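PDB 6I1R: CMP-sialic acid transporter 1 from Zea mays, which probably carries CMP-sialic acid from the cytoplasm into the Golgi in exchange for CMP, and may also transport related nucleotide sugars such as CMP-Kdo. Local coordinates for residues M130-L135 against D258-V263. The protein carries 5 engineered substitutions. Sequence-based numbering, arbitrary orientation.
Sequences MAIVLL and DNIVKV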
loop_
_atom_site.group_PDB
_atom_site.type_symbol
_atom_site.label_atom_id
_atom_site.label_comp_id
_atom_site.label_asym_id
_atom_site.label_seq_id
_atom_site.Cartn_x
_atom_site.Cartn_y
_atom_site.Cartn_z
ATOM N N MET B 130 29.470 23.805 4.060
ATOM C CA MET B 130 29.456 23.015 5.284
ATOM C C MET B 130 28.030 22.953 5.851
ATOM O O MET B 130 27.665 21.965 6.489
ATOM C CB MET B 130 30.423 23.604 6.315
ATOM C CG MET B 130 31.873 23.250 6.019
ATOM S SD MET B 130 33.058 24.536 6.471
ATOM C CE MET B 130 32.651 24.749 8.199
ATOM N N ALA B 131 27.227 23.986 5.597
ATOM C CA ALA B 131 25.824 24.008 6.027
ATOM C C ALA B 131 24.997 23.022 5.191
ATOM O O ALA B 131 24.181 22.277 5.741
ATOM C CB ALA B 131 25.273 25.411 5.927
ATOM N N ILE B 132 25.214 23.017 3.875
ATOM C CA ILE B 132 24.483 22.105 2.981
ATOM C C ILE B 132 24.724 20.669 3.462
ATOM O O ILE B 132 23.778 19.899 3.635
ATOM C CB ILE B 132 24.895 22.282 1.501
ATOM C CG1 ILE B 132 24.799 23.735 1.020
ATOM C CG2 ILE B 132 24.087 21.354 0.604
ATOM C CD1 ILE B 132 23.455 24.387 1.248
ATOM N N VAL B 133 25.990 20.329 3.692
ATOM C CA VAL B 133 26.355 18.994 4.161
ATOM C C VAL B 133 25.683 18.751 5.518
ATOM O O VAL B 133 25.013 17.736 5.707
ATOM C CB VAL B 133 27.884 18.809 4.243
ATOM C CG1 VAL B 133 28.262 17.508 4.940
ATOM C CG2 VAL B 133 28.536 18.878 2.868
ATOM N N LEU B 134 25.840 19.690 6.446
ATOM C CA LEU B 134 25.261 19.524 7.782
ATOM C C LEU B 134 23.761 19.236 7.681
ATOM O O LEU B 134 23.249 18.427 8.451
ATOM C CB LEU B 134 25.501 20.774 8.632
ATOM C CG LEU B 134 26.711 20.720 9.561
ATOM C CD1 LEU B 134 26.858 22.040 10.291
ATOM C CD2 LEU B 134 26.604 19.572 10.554
ATOM N N LEU B 135 23.071 19.893 6.750
ATOM C CA LEU B 135 21.629 19.688 6.588
ATOM C C LEU B 135 21.355 18.225 6.220
ATOM O O LEU B 135 20.502 17.579 6.830
ATOM C CB LEU B 135 21.088 20.634 5.511
ATOM C CG LEU B 135 19.569 20.634 5.342
ATOM C CD1 LEU B 135 18.883 21.224 6.566
ATOM C CD2 LEU B 135 19.160 21.389 4.088
ATOM N N ASP B 258 15.673 30.270 -4.725
ATOM C CA ASP B 258 16.593 29.256 -5.233
ATOM C C ASP B 258 16.261 27.892 -4.619
ATOM O O ASP B 258 15.519 27.801 -3.641
ATOM C CB ASP B 258 18.049 29.638 -4.954
ATOM C CG ASP B 258 18.326 30.017 -3.511
ATOM O OD1 ASP B 258 17.913 29.255 -2.615
ATOM O OD2 ASP B 258 18.960 31.071 -3.297
ATOM N N ASN B 259 16.861 26.854 -5.203
ATOM C CA ASN B 259 16.662 25.453 -4.806
ATOM C C ASN B 259 17.095 25.213 -3.356
ATOM O O ASN B 259 16.547 24.337 -2.687
ATOM C CB ASN B 259 17.439 24.485 -5.705
ATOM C CG ASN B 259 16.550 23.740 -6.676
ATOM O OD1 ASN B 259 15.818 22.835 -6.283
ATOM N ND2 ASN B 259 16.620 24.106 -7.945
ATOM N N ILE B 260 18.087 25.957 -2.881
ATOM C CA ILE B 260 18.628 25.693 -1.554
ATOM C C ILE B 260 17.603 26.137 -0.501
ATOM O O ILE B 260 17.450 25.467 0.521
ATOM C CB ILE B 260 20.016 26.341 -1.375
ATOM C CG1 ILE B 260 21.027 25.733 -2.352
ATOM C CG2 ILE B 260 20.483 26.223 0.069
ATOM C CD1 ILE B 260 22.308 26.515 -2.495
ATOM N N VAL B 261 16.878 27.224 -0.758
ATOM C CA VAL B 261 15.773 27.620 0.126
ATOM C C VAL B 261 14.690 26.532 0.084
ATOM O O VAL B 261 14.096 26.208 1.115
ATOM C CB VAL B 261 15.203 29.006 -0.240
ATOM C CG1 VAL B 261 13.891 29.292 0.479
ATOM C CG2 VAL B 261 16.204 30.118 0.033
ATOM N N LYS B 262 14.434 25.973 -1.097
ATOM C CA LYS B 262 13.476 24.874 -1.226
ATOM C C LYS B 262 13.894 23.735 -0.287
ATOM O O LYS B 262 13.132 23.368 0.602
ATOM C CB LYS B 262 13.382 24.393 -2.679
ATOM C CG LYS B 262 12.505 23.168 -2.919
ATOM C CD LYS B 262 12.685 22.595 -4.315
ATOM C CE LYS B 262 12.354 21.125 -4.492
ATOM N NZ LYS B 262 12.429 20.325 -3.246
ATOM N N VAL B 263 15.108 23.216 -0.464
ATOM C CA VAL B 263 15.531 21.996 0.248
ATOM C C VAL B 263 15.667 22.272 1.753
ATOM O O VAL B 263 15.608 21.332 2.541
ATOM C CB VAL B 263 16.823 21.383 -0.332
ATOM C CG1 VAL B 263 16.629 20.909 -1.765
ATOM C CG2 VAL B 263 18.018 22.318 -0.233
#
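In I132 the first torsion sets CG1 anti to the carbonyl carbon, and a second torsion of -54° bends the ethyl arm so that its terminal CD1 reaches I260. There chi1 of -63° puts CG1 beside the backbone N and the methyl CG2 anti to it, and CG2 is the branch that meets I132: I132 CD1 and I260 CG2 lie 3.7 Å apart, and the two side chains cross at about a right angle. The CB of L135 is directed toward segment 258-263, and its CD2 methyl approaches the carbonyl oxygen V263 O at 3.9 Å, a van der Waals contact with the backbone. V263 O itself accepts a hydrogen bond from S267 OG. The interface is slight, burying 140 Å² without a hydrogen bond across it, and the backbones stay well apart, with I132 CA 8.2 Å from I260 CA. Neighbouring helices complete the packing: I109 of helix 108-118 touches both I132 and L135, and Y303 of helix 287-304 touches both isoleucines. At the start of helix 259-279, D258 is the N-cap, its OD1 accepting from V261 N at 2.9 Å, almost in line with the carboxylate C-O bond. The side chain of V263 is about 13 Å from the bound CMP, so the contact lies away from the nucleotide pocket, an apolar helix-helix junction within the all-helical membrane bundle of this nucleotide-sugar transporter of the DMT clan.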